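Local coordinates for protein NAD dependent epimerase/dehydratase family (uncultured archaeon MedDCM-OCT-S05-C57, PDB 5Y1F) that binds NAD+ in an extended short-chain dehydrogenase fold and probably oxidises the side-chain hydroxyl of L-threonine as a monomeric dehydrogenase, at residues 89-93 and 104-108; 112-117 and 166-170; 129-134 and 156-161. All coordinates share one frame; numbering follows the deposited sequence.

Contact 1. Residues 89-93 and 104-108; sequences LAAIL and CHDVN. With NAD (nicotinamide-adenine-dinucleotide), chain B.
The non-regular segment 89-93 passes one flank of helix segment 104-108, with the CA atoms of Ala91 and Asn108 5.2 Å apart and those of Ile92 and Cys104 5.3 Å apart. Asn108 does the polar work: its carboxamide lies against the backbone of Ile92 and pairs with it twice. Ile92 N donates to Asn108 OD1 over 2.8 Å, nearly straight at 170° and on a lone pair, while Asn108 ND2 donates to Ile92 O over 3.0 Å, with that oxygen close to the amide plane. The two bonds fix the flip of the amide, and ND2 is further held by Thr159 OG1 of helix 155-174. Asn108 OD1 also sits 3.2 Å from Ala91 CA. Segment 89-93 is the loop at the C-terminal end of strand 83-88 in the Rossmann fold, where the dinucleotide lies along the C-terminal ends of the strands; Ala91 is an NAD+-binding residue, and Ala90 CB faces adenine N3A. Ile92 makes the apolar part of the contact. With CG1 anti to the carbonyl carbon (chi1 -60°), it lays CG1 on Val107 CB at 3.7 Å and turns CG2 to Cys104 CB, crossing the valine roughly at a right angle. Val107 in turn reaches the adenine, Val107 CG2 lying 3.6 Å from NAD N6A. A water donates to both Ala90 O and Val107 O, bridging the two backbones.

Contact 2. Residues 112-117 and 166-170; sequences LENVLK and LCDTY
Leu116 and Tyr170 form the tight part of this contact between two helix segments that run nearly parallel, 10° apart in direction and 10.7 Å between axes. Leu116 CB stands 3.7 Å from the centroid of the Tyr170 ring and only 6° off its normal, a CH-pi contact over the middle of one face. Leu116 CD2 touches Tyr170 CB and Leu116 CD1 presses on Leu166 CG at 3.6 Å; chi1 of -74° sets CG anti to the carbonyl carbon and turns the branch toward the other helix. Leu112 continues the apolar seam with CD1 3.9 Å from Cys167 SG, on the side where Leu112 and Cys167 both rest on Cys128 of strand 125-131. The two helices thus lie side by side on one face of the Rossmann sheet. Toward solvent the contact becomes more polar and less extensive. Glu113 crosses Leu166 at about a right angle, its OE1 3.4 Å from Leu166 CD2, and the exposed Lys117 gives its aliphatic CG, 3.5 Å from Tyr170 OH. Lys117 NZ makes a long salt bridge, 4.0 Å, to Glu113 OE2 within its own helix. Between these segments the contact is apolar packing without a direct hydrogen bond; the polar link between the helices named here is the hydrogen bond of Tyr170 OH to Lys120 NZ, also on helix 101-122.

Contact 3. Residues 129-134 and 156-161; sequences PSSIAV and YGITKV. With NAD (nicotinamide-adenine-dinucleotide), chain B.
Lys160 NZ is gripped by three oxygens: Pro129 O at 3.0 Å across the contact, NAD O3D at 2.9 Å and, more weakly, NAD O2D. It meets the Pro129 carbonyl from above, 37° out of its plane and so not on a lone pair. The chain gets there by a bend at chi2 (-57°), after which it runs extended to NZ. Tyr156 OH shares a 2.6 Å hydrogen bond with NAD O2D, which lies in the plane of the ring at its edge; the same ribose hydroxyl therefore touches both side chains. Tyr156 and Lys160, four residues apart on helix 155-174, are the YxxxK pair of the short-chain dehydrogenase family, in which the tyrosine is the usual catalytic acid-base and the lysine orients the nicotinamide ribose; both are NAD+-binding residues here. Ser131, at the C-terminal end of strand 125-131, probably corresponds to the family's Ser/Thr and brings OG to 3.6 Å from Tyr156 CE2, near the ring plane. That oxygen also accepts from Ala133 N in an ST turn, a nearly straight bond (169°) that fixes its rotation. Ala133 CB touches the ring edge beside it, and one face of the ring has Lys160 CG over its rim. Behind the site, Gly157 CA approaches Ala133 O to 3.3 Å in a CA-H...O contact, where the absence of a side chain lets the helix and the 3-10 turn at 132-134 come close. Val134 CG1 packs on Lys160 CB, and Val134 CB on Val161 CG2, both at 3.7 Å.

Overall arrangement
All three contacts belong to the NAD-binding Rossmann part of the monomer and follow the chain from the loop after strand 83-88 to helix 155-174. Contact 1 closes first; contact 3 then forms within the span bracketed by contact 2. Helix 101-122 supplies a segment to contacts 1 and 2, helix 155-174 to contacts 2 and 3. Contacts 1 and 3, their centres about 10 Å apart, touch through Asn108 and Thr159 and through Ile92 and Leu93 against Tyr156, and both line the cofactor. Contact 2, with its centre about 14 to 15 Å from the others, joins the same helices farther from NAD. One helix pair thus connects the adenine side, the nicotinamide ribose and a distant apolar seam.

Contact 1. Residues 89-93 and 104-108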
loop_
_atom_site.group_PDB
_atom_site.type_symbol
_atom_site.label_atom_id
_atom_site.label_comp_id
_atom_site.label_asym_id
_atom_site.label_seq_id
_atom_site.Cartn_x
_atom_site.Cartn_y
_atom_site.Cartn_z
ATOM N N LEU A 89 0.834 -0.920 -8.426
ATOM C CA LEU A 89 1.259 -1.346 -7.103
ATOM C C LEU A 89 2.710 -1.812 -7.063
ATOM O O LEU A 89 3.220 -2.001 -5.967
ATOM C CB LEU A 89 0.347 -2.446 -6.524
ATOM C CG LEU A 89 -1.144 -2.150 -6.569
ATOM C CD1 LEU A 89 -1.905 -3.364 -6.080
ATOM C CD2 LEU A 89 -1.521 -0.927 -5.762
ATOM N N ALA A 90 3.375 -2.033 -8.195
ATOM C CA ALA A 90 4.718 -2.567 -8.161
ATOM C C ALA A 90 5.668 -1.624 -7.450
ATOM O O ALA A 90 5.673 -0.435 -7.728
ATOM C CB ALA A 90 5.203 -2.806 -9.563
ATOM N N ALA A 91 6.488 -2.143 -6.570
ATOM C CA ALA A 91 7.428 -1.321 -5.810
ATOM C C ALA A 91 8.326 -2.219 -5.000
ATOM O O ALA A 91 8.037 -3.394 -4.782
ATOM C CB ALA A 91 6.708 -0.323 -4.891
ATOM N N ILE A 92 9.408 -1.630 -4.524
ATOM C CA ILE A 92 10.273 -2.145 -3.448
ATOM C C ILE A 92 9.969 -1.283 -2.212
ATOM O O ILE A 92 9.913 -0.065 -2.309
ATOM C CB ILE A 92 11.754 -2.018 -3.873
ATOM C CG1 ILE A 92 12.060 -2.801 -5.159
ATOM C CG2 ILE A 92 12.689 -2.386 -2.724
ATOM C CD1 ILE A 92 11.940 -4.273 -5.016
ATOM N N LEU A 93 9.740 -1.927 -1.073
ATOM C CA LEU A 93 9.282 -1.198 0.102
ATOM C C LEU A 93 10.413 -0.799 1.019
ATOM O O LEU A 93 11.601 -0.888 0.673
ATOM C CB LEU A 93 8.176 -1.967 0.838
ATOM C CG LEU A 93 6.795 -1.864 0.178
ATOM C CD1 LEU A 93 6.768 -2.289 -1.284
ATOM C CD2 LEU A 93 5.776 -2.631 1.002
ATOM N N CYS A 104 15.785 -0.123 -5.049
ATOM C CA CYS A 104 14.581 0.612 -4.661
ATOM C C CYS A 104 14.392 1.805 -5.584
ATOM O O CYS A 104 13.280 2.029 -6.073
ATOM C CB CYS A 104 14.756 1.061 -3.221
ATOM S SG CYS A 104 13.352 1.900 -2.502
ATOM N N HIS A 105 15.431 2.604 -5.813
ATOM C CA HIS A 105 15.266 3.754 -6.681
ATOM C C HIS A 105 14.853 3.306 -8.086
ATOM O O HIS A 105 14.003 3.884 -8.724
ATOM C CB HIS A 105 16.539 4.609 -6.743
ATOM C CG HIS A 105 16.444 5.734 -7.720
ATOM N ND1 HIS A 105 16.834 5.641 -9.041
ATOM C CD2 HIS A 105 15.819 6.926 -7.604
ATOM C CE1 HIS A 105 16.465 6.736 -9.684
ATOM N NE2 HIS A 105 15.882 7.545 -8.829
ATOM N N ASP A 106 15.576 2.314 -8.615
ATOM C CA ASP A 106 15.361 1.869 -9.966
ATOM C C ASP A 106 13.922 1.411 -10.164
ATOM O O ASP A 106 13.197 1.924 -11.032
ATOM C CB ASP A 106 16.385 0.789 -10.296
ATOM C CG ASP A 106 16.353 0.324 -11.759
ATOM O OD1 ASP A 106 15.869 1.032 -12.620
ATOM O OD2 ASP A 106 16.931 -0.797 -11.969
ATOM N N VAL A 107 13.500 0.438 -9.364
ATOM C CA VAL A 107 12.160 -0.093 -9.523
ATOM C C VAL A 107 11.098 0.977 -9.261
ATOM O O VAL A 107 10.147 1.130 -10.033
ATOM C CB VAL A 107 11.926 -1.277 -8.579
ATOM C CG1 VAL A 107 10.471 -1.696 -8.615
ATOM C CG2 VAL A 107 12.799 -2.450 -9.016
ATOM N N ASN A 108 11.255 1.747 -8.168
ATOM C CA ASN A 108 10.155 2.672 -7.810
ATOM C C ASN A 108 10.114 3.861 -8.736
ATOM O O ASN A 108 9.065 4.211 -9.260
ATOM C CB ASN A 108 10.268 3.113 -6.357
ATOM C CG ASN A 108 10.039 2.003 -5.378
ATOM O OD1 ASN A 108 9.838 0.848 -5.775
ATOM N ND2 ASN A 108 10.050 2.322 -4.089
HETATM P PA NAD B . 4.417 -5.862 -2.124
HETATM O O1A NAD B . 3.590 -6.912 -1.360
HETATM O O2A NAD B . 5.952 -5.930 -1.975
HETATM O O5B NAD B . 3.993 -6.005 -3.685
HETATM C C5B NAD B . 4.771 -5.376 -4.682
HETATM C C4B NAD B . 4.821 -6.282 -5.876
HETATM O O4B NAD B . 5.700 -5.587 -6.777
HETATM C C3B NAD B . 5.440 -7.641 -5.597
HETATM O O3B NAD B . 4.511 -8.639 -5.954
HETATM C C2B NAD B . 6.698 -7.660 -6.478
HETATM O O2B NAD B . 6.983 -8.910 -7.132
HETATM C C1B NAD B . 6.395 -6.580 -7.497
HETATM N N9A NAD B . 7.643 -6.038 -8.070
HETATM C C8A NAD B . 8.803 -5.803 -7.425
HETATM N N7A NAD B . 9.745 -5.408 -8.279
HETATM C C5A NAD B . 9.174 -5.441 -9.483
HETATM C C6A NAD B . 9.636 -5.156 -10.847
HETATM N N6A NAD B . 10.911 -4.765 -11.087
HETATM N N1A NAD B . 8.755 -5.253 -11.838
HETATM C C2A NAD B . 7.522 -5.676 -11.617
HETATM N N3A NAD B . 7.021 -5.940 -10.411
HETATM C C4A NAD B . 7.806 -5.836 -9.348
HETATM O O3 NAD B . 3.963 -4.365 -1.788
HETATM P PN NAD B . 2.517 -3.888 -1.257
HETATM O O1N NAD B . 1.402 -4.690 -1.940
HETATM O O2N NAD B . 2.517 -3.893 0.259
HETATM O O5D NAD B . 2.512 -2.361 -1.792
HETATM C C5D NAD B . 1.936 -2.056 -3.023
HETATM C C4D NAD B . 2.052 -0.532 -3.165
HETATM O O4D NAD B . 1.468 0.109 -1.999
HETATM C C3D NAD B . 3.480 -0.046 -3.278
HETATM O O3D NAD B . 3.490 1.182 -4.055
HETATM C C2D NAD B . 3.810 0.361 -1.830
HETATM O O2D NAD B . 4.858 1.362 -1.798
HETATM C C1D NAD B . 2.449 0.919 -1.376
HETATM N N1N NAD B . 2.302 0.891 0.094
HETATM C C2N NAD B . 2.078 -0.260 0.797
HETATM C C3N NAD B . 1.957 -0.240 2.168
HETATM C C7N NAD B . 1.661 -1.486 2.996
HETATM O O7N NAD B . 1.628 -1.385 4.193
HETATM N N7N NAD B . 1.406 -2.623 2.400
HETATM C C4N NAD B . 2.060 0.968 2.838
HETATM C C5N NAD B . 2.335 2.123 2.125
HETATM C C6N NAD B . 2.447 2.055 0.750
HETATM O O HOH W 1 7.369 0.530 -9.770
#

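Contact 2. Residues 112-117 and 166-170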
loop_
_atom_site.group_PDB
_atom_site.type_symbol
_atom_site.label_atom_id
_atom_site.label_comp_id
_atom_site.label_asym_id
_atom_site.label_seq_id
_atom_site.Cartn_x
_atom_site.Cartn_y
_atom_site.Cartn_z
ATOM N N LEU A 112 7.729 3.894 -12.033
ATOM C CA LEU A 112 6.725 4.933 -12.080
ATOM C C LEU A 112 6.800 5.772 -13.343
ATOM O O LEU A 112 5.769 6.053 -13.974
ATOM C CB LEU A 112 6.782 5.827 -10.850
ATOM C CG LEU A 112 5.800 6.981 -10.880
ATOM C CD1 LEU A 112 4.350 6.527 -10.788
ATOM C CD2 LEU A 112 6.129 7.981 -9.759
ATOM N N GLU A 113 8.002 6.179 -13.705
ATOM C CA GLU A 113 8.141 6.946 -14.925
ATOM C C GLU A 113 7.601 6.197 -16.147
ATOM O O GLU A 113 6.925 6.800 -16.984
ATOM C CB GLU A 113 9.563 7.424 -15.143
ATOM C CG GLU A 113 9.572 8.769 -15.858
ATOM C CD GLU A 113 10.822 9.560 -15.572
ATOM O OE1 GLU A 113 10.763 10.470 -14.722
ATOM O OE2 GLU A 113 11.872 9.215 -16.155
ATOM N N ASN A 114 7.872 4.894 -16.221
ATOM C CA ASN A 114 7.320 4.082 -17.311
ATOM C C ASN A 114 5.798 4.097 -17.333
ATOM O O ASN A 114 5.179 4.218 -18.378
ATOM C CB ASN A 114 7.869 2.678 -17.229
ATOM C CG ASN A 114 9.336 2.583 -17.617
ATOM O OD1 ASN A 114 9.911 3.550 -18.161
ATOM N ND2 ASN A 114 9.948 1.437 -17.357
ATOM N N VAL A 115 5.223 3.993 -16.135
ATOM C CA VAL A 115 3.774 3.984 -16.017
ATOM C C VAL A 115 3.206 5.343 -16.476
ATOM O O VAL A 115 2.205 5.376 -17.180
ATOM C CB VAL A 115 3.361 3.674 -14.544
ATOM C CG1 VAL A 115 1.888 3.916 -14.351
ATOM C CG2 VAL A 115 3.725 2.220 -14.225
ATOM N N LEU A 116 3.793 6.427 -16.010
ATOM C CA LEU A 116 3.281 7.761 -16.344
ATOM C C LEU A 116 3.463 8.067 -17.851
ATOM O O LEU A 116 2.562 8.585 -18.479
ATOM C CB LEU A 116 4.003 8.781 -15.515
ATOM C CG LEU A 116 3.596 8.816 -14.024
ATOM C CD1 LEU A 116 4.508 9.678 -13.199
ATOM C CD2 LEU A 116 2.176 9.274 -13.855
ATOM N N LYS A 117 4.643 7.761 -18.386
ATOM C CA LYS A 117 4.883 7.980 -19.853
ATOM C C LYS A 117 3.862 7.210 -20.660
ATOM O O LYS A 117 3.314 7.733 -21.649
ATOM C CB LYS A 117 6.286 7.567 -20.227
ATOM C CG LYS A 117 7.386 8.518 -19.765
ATOM C CD LYS A 117 8.744 7.873 -20.033
ATOM C CE LYS A 117 9.967 8.720 -19.716
ATOM N NZ LYS A 117 11.190 7.838 -19.820
ATOM N N LEU A 166 6.321 13.674 -9.345
ATOM C CA LEU A 166 6.214 13.332 -10.741
ATOM C C LEU A 166 4.762 13.133 -11.143
ATOM O O LEU A 166 4.344 13.561 -12.218
ATOM C CB LEU A 166 7.059 12.085 -11.016
ATOM C CG LEU A 166 7.370 11.790 -12.471
ATOM C CD1 LEU A 166 8.095 12.924 -13.161
ATOM C CD2 LEU A 166 8.126 10.481 -12.624
ATOM N N CYS A 167 3.988 12.396 -10.324
ATOM C CA CYS A 167 2.584 12.248 -10.613
ATOM C C CYS A 167 1.893 13.585 -10.732
ATOM O O CYS A 167 1.086 13.794 -11.643
ATOM C CB CYS A 167 1.888 11.388 -9.542
ATOM S SG CYS A 167 2.323 9.639 -9.571
ATOM N N ASP A 168 2.144 14.472 -9.786
ATOM C CA ASP A 168 1.454 15.759 -9.827
ATOM C C ASP A 168 1.885 16.603 -11.021
ATOM O O ASP A 168 1.063 17.324 -11.579
ATOM C CB ASP A 168 1.544 16.462 -8.481
ATOM C CG ASP A 168 0.625 15.849 -7.428
ATOM O OD1 ASP A 168 -0.303 15.072 -7.719
ATOM O OD2 ASP A 168 0.803 16.182 -6.228
ATOM N N THR A 169 3.124 16.470 -11.465
ATOM C CA THR A 169 3.562 17.077 -12.723
ATOM C C THR A 169 2.792 16.503 -13.896
ATOM O O THR A 169 2.342 17.248 -14.777
ATOM C CB THR A 169 5.035 16.865 -12.944
ATOM O OG1 THR A 169 5.759 17.516 -11.901
ATOM C CG2 THR A 169 5.491 17.398 -14.303
ATOM N N TYR A 170 2.564 15.210 -13.935
ATOM C CA TYR A 170 1.794 14.642 -15.027
ATOM C C TYR A 170 0.384 15.112 -14.996
ATOM O O TYR A 170 -0.241 15.292 -16.060
ATOM C CB TYR A 170 1.909 13.117 -15.044
ATOM C CG TYR A 170 3.100 12.638 -15.894
ATOM C CD1 TYR A 170 2.895 12.098 -17.195
ATOM C CD2 TYR A 170 4.387 12.840 -15.497
ATOM C CE1 TYR A 170 3.956 11.751 -17.994
ATOM C CE2 TYR A 170 5.445 12.534 -16.339
ATOM C CZ TYR A 170 5.205 11.909 -17.558
ATOM O OH TYR A 170 6.267 11.539 -18.383
#

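Contact 3. Residues 129-134 and 156-161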
loop_
_atom_site.group_PDB
_atom_site.type_symbol
_atom_site.label_atom_id
_atom_site.label_comp_id
_atom_site.label_asym_id
_atom_site.label_seq_id
_atom_site.Cartn_x
_atom_site.Cartn_y
_atom_site.Cartn_z
ATOM N N PRO A 129 0.138 4.735 -5.647
ATOM C CA PRO A 129 0.163 5.050 -4.221
ATOM C C PRO A 129 1.479 5.556 -3.701
ATOM O O PRO A 129 2.566 5.220 -4.256
ATOM C CB PRO A 129 -0.233 3.741 -3.558
ATOM C CG PRO A 129 0.263 2.705 -4.477
ATOM C CD PRO A 129 0.040 3.287 -5.872
ATOM N N SER A 130 1.392 6.313 -2.612
ATOM C CA SER A 130 2.554 6.786 -1.846
ATOM C C SER A 130 2.579 6.043 -0.524
ATOM O O SER A 130 2.117 4.905 -0.446
ATOM C CB SER A 130 2.415 8.272 -1.719
ATOM O OG SER A 130 3.532 8.820 -1.073
ATOM N N SER A 131 3.134 6.649 0.509
ATOM C CA SER A 131 3.271 6.043 1.822
ATOM C C SER A 131 3.434 7.134 2.874
ATOM O O SER A 131 3.948 8.217 2.579
ATOM C CB SER A 131 4.508 5.153 1.838
ATOM O OG SER A 131 4.793 4.666 3.139
ATOM N N ILE A 132 3.069 6.825 4.115
ATOM C CA ILE A 132 3.458 7.655 5.230
ATOM C C ILE A 132 4.976 7.798 5.365
ATOM O O ILE A 132 5.430 8.702 6.062
ATOM C CB ILE A 132 2.903 7.118 6.572
ATOM C CG1 ILE A 132 3.363 5.678 6.875
ATOM C CG2 ILE A 132 1.372 7.213 6.572
ATOM C CD1 ILE A 132 3.107 5.193 8.286
ATOM N N ALA A 133 5.772 6.991 4.651
ATOM C CA ALA A 133 7.231 7.111 4.674
ATOM C C ALA A 133 7.709 8.412 4.018
ATOM O O ALA A 133 8.880 8.701 4.103
ATOM C CB ALA A 133 7.839 5.916 3.968
ATOM N N VAL A 134 6.835 9.215 3.394
ATOM C CA VAL A 134 7.286 10.504 2.926
ATOM C C VAL A 134 7.649 11.449 4.043
ATOM O O VAL A 134 8.317 12.452 3.796
ATOM C CB VAL A 134 6.233 11.177 2.006
ATOM C CG1 VAL A 134 6.026 10.419 0.720
ATOM C CG2 VAL A 134 4.927 11.489 2.698
ATOM N N TYR A 156 13.391 4.623 0.418
ATOM C CA TYR A 156 12.011 4.415 -0.037
ATOM C C TYR A 156 11.189 5.697 0.090
ATOM O O TYR A 156 10.477 6.073 -0.839
ATOM C CB TYR A 156 11.433 3.289 0.777
ATOM C CG TYR A 156 9.940 3.064 0.659
ATOM C CD1 TYR A 156 9.409 2.367 -0.399
ATOM C CD2 TYR A 156 9.089 3.510 1.623
ATOM C CE1 TYR A 156 8.063 2.060 -0.484
ATOM C CE2 TYR A 156 7.730 3.239 1.550
ATOM C CZ TYR A 156 7.240 2.446 0.544
ATOM O OH TYR A 156 5.907 2.064 0.522
ATOM N N GLY A 157 11.283 6.352 1.253
ATOM C CA GLY A 157 10.535 7.595 1.415
ATOM C C GLY A 157 10.900 8.634 0.371
ATOM O O GLY A 157 10.038 9.305 -0.181
ATOM N N ILE A 158 12.200 8.751 0.067
ATOM C CA ILE A 158 12.620 9.668 -0.968
ATOM C C ILE A 158 11.976 9.269 -2.307
ATOM O O ILE A 158 11.521 10.128 -3.049
ATOM C CB ILE A 158 14.155 9.711 -1.074
ATOM C CG1 ILE A 158 14.732 10.349 0.172
ATOM C CG2 ILE A 158 14.620 10.423 -2.357
ATOM C CD1 ILE A 158 16.241 10.243 0.296
ATOM N N THR A 159 11.965 7.989 -2.639
ATOM C CA THR A 159 11.329 7.564 -3.902
ATOM C C THR A 159 9.868 7.949 -3.929
ATOM O O THR A 159 9.345 8.280 -4.985
ATOM C CB THR A 159 11.477 6.073 -4.255
ATOM O OG1 THR A 159 10.628 5.223 -3.450
ATOM C CG2 THR A 159 12.951 5.591 -4.231
ATOM N N LYS A 160 9.205 7.876 -2.790
ATOM C CA LYS A 160 7.790 8.210 -2.750
ATOM C C LYS A 160 7.549 9.703 -2.893
ATOM O O LYS A 160 6.549 10.100 -3.506
ATOM C CB LYS A 160 7.102 7.628 -1.540
ATOM C CG LYS A 160 6.991 6.114 -1.526
ATOM C CD LYS A 160 6.260 5.561 -2.754
ATOM C CE LYS A 160 5.768 4.151 -2.538
ATOM N NZ LYS A 160 4.991 3.622 -3.683
ATOM N N VAL A 161 8.392 10.527 -2.272
ATOM C CA VAL A 161 8.291 11.969 -2.464
ATOM C C VAL A 161 8.489 12.327 -3.932
ATOM O O VAL A 161 7.703 13.084 -4.529
ATOM C CB VAL A 161 9.310 12.728 -1.598
ATOM C CG1 VAL A 161 9.334 14.182 -1.970
ATOM C CG2 VAL A 161 8.966 12.556 -0.123
HETATM P PA NAD B . 4.417 -5.862 -2.124
HETATM O O1A NAD B . 3.590 -6.912 -1.360
HETATM O O2A NAD B . 5.952 -5.930 -1.975
HETATM O O5B NAD B . 3.993 -6.005 -3.685
HETATM C C5B NAD B . 4.771 -5.376 -4.682
HETATM C C4B NAD B . 4.821 -6.282 -5.876
HETATM O O4B NAD B . 5.700 -5.587 -6.777
HETATM C C3B NAD B . 5.440 -7.641 -5.597
HETATM O O3B NAD B . 4.511 -8.639 -5.954
HETATM C C2B NAD B . 6.698 -7.660 -6.478
HETATM O O2B NAD B . 6.983 -8.910 -7.132
HETATM C C1B NAD B . 6.395 -6.580 -7.497
HETATM N N9A NAD B . 7.643 -6.038 -8.070
HETATM C C8A NAD B . 8.803 -5.803 -7.425
HETATM N N7A NAD B . 9.745 -5.408 -8.279
HETATM C C5A NAD B . 9.174 -5.441 -9.483
HETATM C C6A NAD B . 9.636 -5.156 -10.847
HETATM N N6A NAD B . 10.911 -4.765 -11.087
HETATM N N1A NAD B . 8.755 -5.253 -11.838
HETATM C C2A NAD B . 7.522 -5.676 -11.617
HETATM N N3A NAD B . 7.021 -5.940 -10.411
HETATM C C4A NAD B . 7.806 -5.836 -9.348
HETATM O O3 NAD B . 3.963 -4.365 -1.788
HETATM P PN NAD B . 2.517 -3.888 -1.257
HETATM O O1N NAD B . 1.402 -4.690 -1.940
HETATM O O2N NAD B . 2.517 -3.893 0.259
HETATM O O5D NAD B . 2.512 -2.361 -1.792
HETATM C C5D NAD B . 1.936 -2.056 -3.023
HETATM C C4D NAD B . 2.052 -0.532 -3.165
HETATM O O4D NAD B . 1.468 0.109 -1.999
HETATM C C3D NAD B . 3.480 -0.046 -3.278
HETATM O O3D NAD B . 3.490 1.182 -4.055
HETATM C C2D NAD B . 3.810 0.361 -1.830
HETATM O O2D NAD B . 4.858 1.362 -1.798
HETATM C C1D NAD B . 2.449 0.919 -1.376
HETATM N N1N NAD B . 2.302 0.891 0.094
HETATM C C2N NAD B . 2.078 -0.260 0.797
HETATM C C3N NAD B . 1.957 -0.240 2.168
HETATM C C7N NAD B . 1.661 -1.486 2.996
HETATM O O7N NAD B . 1.628 -1.385 4.193
HETATM N N7N NAD B . 1.406 -2.623 2.400
HETATM C C4N NAD B . 2.060 0.968 2.838
HETATM C C5N NAD B . 2.335 2.123 2.125
HETATM C C6N NAD B . 2.447 2.055 0.750
#